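Local coordinates for polyketide synthase PksR (Bacillus subtilis, PDB 4U3V), which takes part in the synthesis of the antibiotic polyketide bacillaene, this double-hotdog piece of the synthase being its enoyl-isomerase domain, at residues L177-K182 with F218-D223; L81-P86 with P124-Q129; F263-I268 with L276-Y281. All blocks are in the same frame, centred on the assembly; numbering follows the deposited sequence.

Contact 1 (L177-K182 with F218-D223)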
loop_
_atom_site.group_PDB
_atom_site.type_symbol
_atom_site.label_atom_id
_atom_site.label_comp_id
_atom_site.label_asym_id
_atom_site.label_seq_id
_atom_site.Cartn_x
_atom_site.Cartn_y
_atom_site.Cartn_z
ATOM N N LEU A 177 -18.029 -2.850 2.539
ATOM C CA LEU A 177 -17.324 -2.871 3.843
ATOM C C LEU A 177 -18.189 -3.555 4.900
ATOM O O LEU A 177 -19.361 -3.226 5.041
ATOM C CB LEU A 177 -17.095 -1.447 4.312
ATOM C CG LEU A 177 -16.099 -0.678 3.431
ATOM C CD1 LEU A 177 -16.111 0.767 3.862
ATOM C CD2 LEU A 177 -14.714 -1.269 3.650
ATOM N N TYR A 178 -17.563 -4.371 5.730
ATOM C CA TYR A 178 -18.214 -4.937 6.914
ATOM C C TYR A 178 -17.251 -4.778 8.087
ATOM O O TYR A 178 -16.101 -5.179 7.985
ATOM C CB TYR A 178 -18.463 -6.417 6.693
ATOM C CG TYR A 178 -19.192 -6.709 5.399
ATOM C CD1 TYR A 178 -20.567 -6.974 5.396
ATOM C CD2 TYR A 178 -18.493 -6.790 4.198
ATOM C CE1 TYR A 178 -21.224 -7.265 4.209
ATOM C CE2 TYR A 178 -19.131 -7.127 3.014
ATOM C CZ TYR A 178 -20.499 -7.340 3.017
ATOM O OH TYR A 178 -21.138 -7.643 1.818
ATOM N N ARG A 179 -17.743 -4.293 9.218
ATOM C CA ARG A 179 -16.869 -3.751 10.260
ATOM C C ARG A 179 -17.260 -4.238 11.633
ATOM O O ARG A 179 -18.447 -4.458 11.884
ATOM C CB ARG A 179 -16.992 -2.235 10.253
ATOM C CG ARG A 179 -16.013 -1.511 11.177
ATOM C CD ARG A 179 -16.092 0.000 10.926
ATOM N NE ARG A 179 -17.376 0.567 11.385
ATOM C CZ ARG A 179 -17.784 1.810 11.126
ATOM N NH1 ARG A 179 -17.002 2.671 10.473
ATOM N NH2 ARG A 179 -18.969 2.230 11.568
ATOM N N ASP A 180 -16.282 -4.363 12.540
ATOM C CA ASP A 180 -16.593 -4.381 13.968
ATOM C C ASP A 180 -15.472 -3.663 14.735
ATOM O O ASP A 180 -14.612 -3.040 14.099
ATOM C CB ASP A 180 -16.829 -5.820 14.506
ATOM C CG ASP A 180 -15.564 -6.653 14.605
ATOM O OD1 ASP A 180 -14.476 -6.138 14.323
ATOM O OD2 ASP A 180 -15.647 -7.848 15.005
ATOM N N HIS A 181 -15.527 -3.676 16.064
ATOM C CA HIS A 181 -14.587 -2.913 16.860
ATOM C C HIS A 181 -13.129 -3.218 16.653
ATOM O O HIS A 181 -12.258 -2.469 17.154
ATOM C CB HIS A 181 -14.933 -3.037 18.361
ATOM C CG HIS A 181 -14.720 -4.430 18.933
ATOM N ND1 HIS A 181 -15.573 -5.460 18.694
ATOM C CD2 HIS A 181 -13.700 -4.947 19.748
ATOM C CE1 HIS A 181 -15.087 -6.584 19.255
ATOM N NE2 HIS A 181 -13.946 -6.272 19.906
ATOM N N LYS A 182 -12.805 -4.344 16.019
ATOM C CA LYS A 182 -11.378 -4.666 15.913
ATOM C C LYS A 182 -10.926 -5.035 14.513
ATOM O O LYS A 182 -9.774 -5.426 14.321
ATOM C CB LYS A 182 -10.991 -5.783 16.865
ATOM C CG LYS A 182 -11.891 -7.006 16.711
ATOM C CD LYS A 182 -11.598 -8.049 17.788
ATOM C CE LYS A 182 -12.557 -9.225 17.685
ATOM N NZ LYS A 182 -13.067 -9.413 16.290
ATOM N N PHE A 218 -12.488 1.814 9.011
ATOM C CA PHE A 218 -12.481 1.171 10.338
ATOM C C PHE A 218 -12.424 2.231 11.438
ATOM O O PHE A 218 -13.186 2.176 12.406
ATOM C CB PHE A 218 -11.289 0.206 10.453
ATOM C CG PHE A 218 -11.031 -0.289 11.864
ATOM C CD1 PHE A 218 -11.873 -1.234 12.445
ATOM C CD2 PHE A 218 -9.977 0.196 12.619
ATOM C CE1 PHE A 218 -11.699 -1.639 13.764
ATOM C CE2 PHE A 218 -9.790 -0.201 13.942
ATOM C CZ PHE A 218 -10.655 -1.112 14.529
ATOM N N LEU A 219 -11.495 3.183 11.303
ATOM C CA LEU A 219 -11.236 4.158 12.381
ATOM C C LEU A 219 -12.384 5.163 12.529
ATOM O O LEU A 219 -12.484 5.828 13.537
ATOM C CB LEU A 219 -9.916 4.910 12.109
ATOM C CG LEU A 219 -8.712 3.954 12.274
ATOM C CD1 LEU A 219 -7.439 4.505 11.675
ATOM C CD2 LEU A 219 -8.477 3.525 13.721
ATOM N N GLU A 220 -13.219 5.247 11.506
ATOM C CA GLU A 220 -14.289 6.241 11.423
ATOM C C GLU A 220 -15.254 6.034 12.571
ATOM O O GLU A 220 -15.965 6.957 12.968
ATOM C CB GLU A 220 -15.016 6.058 10.086
ATOM C CG GLU A 220 -16.107 7.074 9.760
ATOM C CD GLU A 220 -17.498 6.655 10.236
ATOM O OE1 GLU A 220 -17.742 5.439 10.443
ATOM O OE2 GLU A 220 -18.362 7.550 10.411
ATOM N N GLN A 221 -15.299 4.802 13.081
ATOM C CA GLN A 221 -16.233 4.446 14.145
ATOM C C GLN A 221 -15.848 5.095 15.450
ATOM O O GLN A 221 -16.687 5.211 16.357
ATOM C CB GLN A 221 -16.340 2.934 14.318
ATOM C CG GLN A 221 -15.165 2.305 15.055
ATOM C CD GLN A 221 -15.243 0.793 15.048
ATOM O OE1 GLN A 221 -16.062 0.205 15.755
ATOM N NE2 GLN A 221 -14.533 0.173 14.129
ATOM N N PHE A 222 -14.607 5.582 15.547
ATOM C CA PHE A 222 -14.102 6.060 16.826
ATOM C C PHE A 222 -14.160 7.581 16.858
ATOM O O PHE A 222 -14.390 8.219 15.815
ATOM C CB PHE A 222 -12.675 5.554 17.109
ATOM C CG PHE A 222 -12.570 4.051 17.175
ATOM C CD1 PHE A 222 -13.161 3.334 18.215
ATOM C CD2 PHE A 222 -11.890 3.344 16.173
ATOM C CE1 PHE A 222 -13.121 1.940 18.239
ATOM C CE2 PHE A 222 -11.829 1.965 16.212
ATOM C CZ PHE A 222 -12.430 1.258 17.250
ATOM N N ASP A 223 -14.057 8.132 18.066
ATOM C CA ASP A 223 -13.953 9.578 18.263
ATOM C C ASP A 223 -12.491 9.967 18.260
ATOM O O ASP A 223 -11.870 10.129 19.313
ATOM C CB ASP A 223 -14.581 9.998 19.595
ATOM C CG ASP A 223 -16.054 9.659 19.679
ATOM O OD1 ASP A 223 -16.693 9.487 18.614
ATOM O OD2 ASP A 223 -16.574 9.571 20.814
HETATM O O HOH W 1 -19.854 5.244 12.217
#
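Arg179 reaches from strand 174-180 to Phe218, Glu220 and Gln221 at the C-terminal end of the helix that the hotdog fold wraps, making this a polar surface contact in the C-terminal hotdog of the double-hotdog domain. The helix is 205-219; a type I beta turn spans Leu219 to Phe222 where it gives way to loop. The arginine chain starts out extended and bends at chi3 (69°), which brings its guanidinium beside Glu220. Arg179 NH1 forms a salt bridge to Glu220 OE1 at 2.9 Å, nearly along the C-O axis of that oxygen, with guanidinium and carboxylate almost coplanar. Water 1 gives a second link, accepting from Arg179 NH2 and donating to Glu220 OE1, while Ser217 O takes a further hydrogen bond from NH1. One face of the guanidinium is covered by Gln221 CB, 3.7 Å above its centre.

On the strand side, Asp180 OD1 accepts from Lys182 N in an Asx turn and from Ser183 N as well. Phe218 turns its ring edge to this turn, with Asp180 O lying 3.2 Å from Phe218 CE1 and near the ring plane. The amide of Gln221 links the two segments: Gln221 NE2 donates to Phe218 O at 3.0 Å and across to Asp180 O at 3.2 Å, arriving there 54° out of the carbonyl plane.

Contact 2 (L81-P86 with P124-Q129)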
loop_
_atom_site.group_PDB
_atom_site.type_symbol
_atom_site.label_atom_id
_atom_site.label_comp_id
_atom_site.label_asym_id
_atom_site.label_seq_id
_atom_site.Cartn_x
_atom_site.Cartn_y
_atom_site.Cartn_z
ATOM N N LEU A 81 9.711 -1.728 6.027
ATOM C CA LEU A 81 9.529 -0.625 5.060
ATOM C C LEU A 81 9.052 0.613 5.817
ATOM O O LEU A 81 8.020 0.604 6.533
ATOM C CB LEU A 81 8.496 -1.053 4.018
ATOM C CG LEU A 81 8.161 -0.038 2.931
ATOM C CD1 LEU A 81 9.411 0.224 2.079
ATOM C CD2 LEU A 81 6.976 -0.573 2.097
ATOM N N SER A 82 9.838 1.661 5.726
ATOM C CA SER A 82 9.610 2.876 6.479
ATOM C C SER A 82 9.565 4.059 5.508
ATOM O O SER A 82 10.368 4.105 4.585
ATOM C CB SER A 82 10.770 3.024 7.473
ATOM O OG SER A 82 10.848 4.322 7.958
ATOM N N TYR A 83 8.590 4.959 5.677
ATOM C CA TYR A 83 8.388 6.101 4.774
ATOM C C TYR A 83 9.132 7.273 5.382
ATOM O O TYR A 83 8.880 7.660 6.533
ATOM C CB TYR A 83 6.890 6.463 4.601
ATOM C CG TYR A 83 6.036 5.295 4.097
ATOM C CD1 TYR A 83 6.616 4.222 3.414
ATOM C CD2 TYR A 83 4.670 5.247 4.355
ATOM C CE1 TYR A 83 5.861 3.122 3.003
ATOM C CE2 TYR A 83 3.899 4.188 3.899
ATOM C CZ TYR A 83 4.493 3.101 3.308
ATOM O OH TYR A 83 3.716 2.043 2.897
ATOM N N ILE A 84 10.103 7.788 4.642
ATOM C CA ILE A 84 11.042 8.754 5.192
ATOM C C ILE A 84 10.526 10.179 5.033
ATOM O O ILE A 84 10.543 10.991 5.976
ATOM C CB ILE A 84 12.433 8.575 4.524
ATOM C CG1 ILE A 84 13.003 7.229 4.912
ATOM C CG2 ILE A 84 13.383 9.699 4.955
ATOM C CD1 ILE A 84 12.804 6.890 6.374
ATOM N N SER A 85 10.063 10.494 3.836
ATOM C CA SER A 85 9.780 11.871 3.466
ATOM C C SER A 85 8.655 11.862 2.431
ATOM O O SER A 85 8.702 11.088 1.476
ATOM C CB SER A 85 11.042 12.493 2.860
ATOM O OG SER A 85 10.722 13.640 2.095
ATOM N N PRO A 86 7.617 12.687 2.638
ATOM C CA PRO A 86 6.593 12.744 1.596
ATOM C C PRO A 86 7.153 13.414 0.350
ATOM O O PRO A 86 8.042 14.275 0.446
ATOM C CB PRO A 86 5.498 13.612 2.210
ATOM C CG PRO A 86 6.167 14.374 3.322
ATOM C CD PRO A 86 7.314 13.545 3.803
ATOM N N PRO A 124 16.210 10.221 -0.096
ATOM C CA PRO A 124 15.416 9.032 0.258
ATOM C C PRO A 124 13.916 9.309 0.520
ATOM O O PRO A 124 13.545 10.298 1.201
ATOM C CB PRO A 124 16.144 8.463 1.492
ATOM C CG PRO A 124 16.849 9.643 2.077
ATOM C CD PRO A 124 17.255 10.517 0.911
ATOM N N ALA A 125 13.061 8.544 -0.155
ATOM C CA ALA A 125 11.626 8.589 0.078
ATOM C C ALA A 125 11.229 7.474 1.053
ATOM O O ALA A 125 10.316 7.657 1.882
ATOM C CB ALA A 125 10.882 8.396 -1.245
ATOM N N ALA A 126 11.853 6.310 0.889
ATOM C CA ALA A 126 11.533 5.114 1.728
ATOM C C ALA A 126 12.718 4.191 1.838
ATOM O O ALA A 126 13.568 4.178 0.968
ATOM C CB ALA A 126 10.328 4.347 1.136
ATOM N N ILE A 127 12.742 3.373 2.895
ATOM C CA ILE A 127 13.803 2.403 3.076
ATOM C C ILE A 127 13.161 1.138 3.585
ATOM O O ILE A 127 12.117 1.196 4.248
ATOM C CB ILE A 127 14.853 2.914 4.091
ATOM C CG1 ILE A 127 14.200 3.209 5.445
ATOM C CG2 ILE A 127 15.532 4.167 3.550
ATOM C CD1 ILE A 127 14.948 2.653 6.646
ATOM N N GLY A 128 13.673 0.010 3.113
ATOM C CA GLY A 128 13.241 -1.312 3.609
ATOM C C GLY A 128 14.276 -2.402 3.387
ATOM O O GLY A 128 15.445 -2.116 3.060
ATOM N N GLN A 129 13.821 -3.649 3.461
ATOM C CA GLN A 129 14.661 -4.802 3.197
ATOM C C GLN A 129 13.876 -5.759 2.348
ATOM O O GLN A 129 12.642 -5.747 2.369
ATOM C CB GLN A 129 15.045 -5.486 4.508
ATOM C CG GLN A 129 15.933 -4.623 5.391
ATOM C CD GLN A 129 16.197 -5.256 6.739
ATOM O OE1 GLN A 129 16.022 -6.457 6.913
ATOM N NE2 GLN A 129 16.561 -4.439 7.714
#
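Ala126 CB sits between Leu81 and Tyr83 on one face of an antiparallel strand pair, 4.3 Å from Leu81 CD1 and 4.4 Å from Tyr83 CD1. Its methyl group approaches the tyrosine ring obliquely. Leu81 holds CG anti to the backbone N (chi1 180°) and extends CD1 over the neighbouring strand, 3.6 Å from Ile127 O. Gly128, the residue nearest Leu81 by CA distance, offers no side chain to oppose that methyl. The other face carries a second apolar group, where Ile84 and Ile127 cross at about a right angle and Ile84 CD1 lies 4.0 Å from Ile127 CG1. Ser82 CB packs against the same CG1, which chi1 of 58° places between the backbone N and carbonyl carbon of Ile127.

Between the two faces runs the backbone ladder. Ser82 and Ile127 form a hydrogen-bonded pair, with Ser82 N donating to Ile127 O at 2.8 Å and Ile127 N returning a bond to Ser82 O; Tyr83 and Ala126 make the adjoining non-hydrogen-bonded pair. Beyond them Ala125 O takes up the end of the ladder, accepting from Ile84 N at 2.8 Å and, weakly, from Ser85 N. At the polar edge, Ser85 CB packs against Pro124 O, and within its own segment Ser85 OG donates to Pro86 O at 3.2 Å.

On its other side strand 121-132 makes a classic beta bulge, Ala125 and Ala126 opposing Ile112 of strand 108-116, and turns a corner at Ala125. In the N-terminal hotdog, strand 75-83 lies between strand 121-132 and, through backbone hydrogen bonds of Leu81 with Ile233 and Tyr83 with Phe231, strand 230-239 of the C-terminal hotdog, while Tyr58 of helix 56-69 packs against Tyr83, Ala125 and Ala126.

Contact 3 (F263-I268 with L276-Y281)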
loop_
_atom_site.group_PDB
_atom_site.type_symbol
_atom_site.label_atom_id
_atom_site.label_comp_id
_atom_site.label_asym_id
_atom_site.label_seq_id
_atom_site.Cartn_x
_atom_site.Cartn_y
_atom_site.Cartn_z
ATOM N N PHE A 263 -1.804 -2.636 11.904
ATOM C CA PHE A 263 -2.844 -3.542 11.422
ATOM C C PHE A 263 -2.189 -4.693 10.695
ATOM O O PHE A 263 -1.163 -4.528 10.041
ATOM C CB PHE A 263 -3.779 -2.789 10.415
ATOM C CG PHE A 263 -4.540 -1.682 11.032
ATOM C CD1 PHE A 263 -5.802 -1.921 11.558
ATOM C CD2 PHE A 263 -3.955 -0.426 11.187
ATOM C CE1 PHE A 263 -6.507 -0.895 12.180
ATOM C CE2 PHE A 263 -4.638 0.592 11.869
ATOM C CZ PHE A 263 -5.918 0.360 12.337
ATOM N N ASP A 264 -2.802 -5.865 10.771
ATOM C CA ASP A 264 -2.513 -6.928 9.809
ATOM C C ASP A 264 -3.535 -6.939 8.681
ATOM O O ASP A 264 -4.718 -6.655 8.881
ATOM C CB ASP A 264 -2.430 -8.311 10.507
ATOM C CG ASP A 264 -1.155 -8.483 11.325
ATOM O OD1 ASP A 264 -0.282 -7.571 11.341
ATOM O OD2 ASP A 264 -1.030 -9.540 12.006
ATOM N N VAL A 265 -3.080 -7.268 7.467
ATOM C CA VAL A 265 -3.969 -7.209 6.318
ATOM C C VAL A 265 -3.778 -8.472 5.501
ATOM O O VAL A 265 -2.665 -8.737 5.034
ATOM C CB VAL A 265 -3.626 -6.024 5.382
ATOM C CG1 VAL A 265 -4.607 -6.011 4.214
ATOM C CG2 VAL A 265 -3.680 -4.703 6.136
ATOM N N ASP A 266 -4.852 -9.246 5.348
ATOM C CA ASP A 266 -4.833 -10.399 4.402
ATOM C C ASP A 266 -5.665 -10.097 3.167
ATOM O O ASP A 266 -6.831 -9.706 3.222
ATOM C CB ASP A 266 -5.373 -11.674 5.073
ATOM C CG ASP A 266 -4.417 -12.273 6.103
ATOM O OD1 ASP A 266 -3.184 -12.209 5.927
ATOM O OD2 ASP A 266 -4.911 -12.898 7.068
ATOM N N VAL A 267 -5.051 -10.308 2.000
ATOM C CA VAL A 267 -5.767 -10.138 0.755
ATOM C C VAL A 267 -6.211 -11.537 0.298
ATOM O O VAL A 267 -5.386 -12.439 0.309
ATOM C CB VAL A 267 -4.824 -9.606 -0.347
ATOM C CG1 VAL A 267 -5.649 -9.352 -1.578
ATOM C CG2 VAL A 267 -4.151 -8.298 0.131
ATOM N N ILE A 268 -7.491 -11.669 -0.020
ATOM C CA ILE A 268 -8.108 -12.989 -0.284
ATOM C C ILE A 268 -8.772 -12.980 -1.660
ATOM O O ILE A 268 -9.385 -11.992 -2.057
ATOM C CB ILE A 268 -9.144 -13.307 0.813
ATOM C CG1 ILE A 268 -8.528 -13.065 2.189
ATOM C CG2 ILE A 268 -9.722 -14.719 0.658
ATOM C CD1 ILE A 268 -9.497 -12.456 3.191
ATOM N N LEU A 276 -1.812 -12.418 -0.680
ATOM C CA LEU A 276 -0.835 -11.402 -0.320
ATOM C C LEU A 276 -1.099 -11.060 1.154
ATOM O O LEU A 276 -2.273 -11.043 1.554
ATOM C CB LEU A 276 -1.100 -10.166 -1.193
ATOM C CG LEU A 276 -0.406 -8.844 -0.870
ATOM C CD1 LEU A 276 1.095 -8.997 -0.982
ATOM C CD2 LEU A 276 -0.886 -7.756 -1.851
ATOM N N HIS A 277 -0.033 -10.965 1.941
ATOM C CA HIS A 277 -0.113 -10.675 3.390
ATOM C C HIS A 277 0.660 -9.423 3.685
ATOM O O HIS A 277 1.837 -9.296 3.320
ATOM C CB HIS A 277 0.462 -11.796 4.274
ATOM C CG HIS A 277 -0.079 -13.188 3.972
ATOM N ND1 HIS A 277 0.703 -14.299 4.050
ATOM C CD2 HIS A 277 -1.347 -13.628 3.571
ATOM C CE1 HIS A 277 -0.015 -15.376 3.658
ATOM N NE2 HIS A 277 -1.278 -14.980 3.426
ATOM N N TYR A 278 0.043 -8.516 4.444
ATOM C CA TYR A 278 0.798 -7.438 5.099
ATOM C C TYR A 278 0.722 -7.619 6.606
ATOM O O TYR A 278 -0.332 -7.945 7.125
ATOM C CB TYR A 278 0.145 -6.070 4.837
ATOM C CG TYR A 278 -0.052 -5.699 3.379
ATOM C CD1 TYR A 278 0.779 -4.748 2.766
ATOM C CD2 TYR A 278 -1.121 -6.190 2.660
ATOM C CE1 TYR A 278 0.548 -4.331 1.470
ATOM C CE2 TYR A 278 -1.383 -5.753 1.363
ATOM C CZ TYR A 278 -0.528 -4.848 0.758
ATOM O OH TYR A 278 -0.800 -4.397 -0.524
ATOM N N SER A 279 1.787 -7.289 7.301
ATOM C CA SER A 279 1.771 -7.333 8.752
ATOM C C SER A 279 2.400 -6.056 9.315
ATOM O O SER A 279 3.356 -5.493 8.744
ATOM C CB SER A 279 2.442 -8.641 9.242
ATOM O OG SER A 279 3.701 -8.383 9.816
ATOM N N GLY A 280 1.807 -5.495 10.373
ATOM C CA GLY A 280 2.308 -4.233 10.908
ATOM C C GLY A 280 2.252 -3.101 9.897
ATOM O O GLY A 280 3.205 -2.326 9.748
ATOM N N TYR A 281 1.106 -2.996 9.227
ATOM C CA TYR A 281 0.777 -1.820 8.440
ATOM C C TYR A 281 0.501 -0.671 9.408
ATOM O O TYR A 281 -0.475 -0.710 10.195
ATOM C CB TYR A 281 -0.465 -2.185 7.625
ATOM C CG TYR A 281 -0.788 -1.291 6.450
ATOM C CD1 TYR A 281 -0.780 -1.834 5.134
ATOM C CD2 TYR A 281 -1.232 0.006 6.635
ATOM C CE1 TYR A 281 -1.113 -1.038 4.039
ATOM C CE2 TYR A 281 -1.549 0.809 5.527
ATOM C CZ TYR A 281 -1.518 0.259 4.252
ATOM O OH TYR A 281 -1.821 1.045 3.149
HETATM O O HOH W 2 -0.936 -10.872 7.549
#
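Val265 and Tyr278 face each other as a hydrogen-bonded antiparallel pair, joined by two nearly straight backbone bonds, Val265 N to Tyr278 O at 2.9 Å and Tyr278 N to Val265 O at 2.8 Å. Further along, Val267 N donates to Leu276 O, and at the other end Phe263 and Tyr281 exchange a pair of bonds. Between Phe263 and Val265 the register slips by one residue, because Gly280 and Tyr281 both stand opposite Phe263 in a G1 beta bulge. Gly280 has the positive phi (61°) that such a bulge calls for. With Asp264 CG turned anti to its carbonyl carbon (chi1 -73°), Asp264 OD1 comes to accept from Gly280 N at 3.1 Å, and this carboxylate closes the bulge from the neighbouring strand.

Strands 260-268 and 274-283 form a beta hairpin in the C-terminal hotdog, and Phe263, Leu276, Tyr278 and Tyr281 pack on its central helix 205-219. Val265 and Tyr278 lie side by side, Val265 CB 3.7 Å from Tyr278 CD2, and Val267 CG2 meets the edge of the same ring. Val267 CG2 also packs 3.8 Å from Leu276 CB. Phe263 presents its ring edge to Tyr281 O, and the hydroxyls of Tyr278 and Tyr281 bond to Thr208 OG1 and Thr208 O on the helix.

Polar groups occupy the opposite face. Asp266 OD1 lies 3.3 Å from His277 CD2, with carboxylate and imidazole planes 68° apart. The histidine is held by Gln237 and Thr274, and Asp266 forms a salt bridge with Lys138. Water 2 donates to both Asp266 OD1 and Tyr278 O, the latter at 3.0 Å.

Contact 3 is buried, contact 2 partly so, and contact 1 lies at the surface, its centre about 19 Å from the centre of the chain. Their chemistry follows: backbone ladders with apolar side chains in contacts 2 and 3, side-chain charges and amides in contact 1. Contact 1 includes the C-terminal part of helix 205-219, against which contact 3 packs, and the two touch where Phe218 CD2 lies 3.7 Å from Phe263 CE1. Contact 2 belongs to the N-terminal hotdog, its nearest atoms about 6 Å from contact 3; strand 230-239 neighbours both. The ladder of contact 3 contains a G1 bulge, whereas the bulge at Ala125 and Ala126 belongs to the other neighbour of strand 121-132.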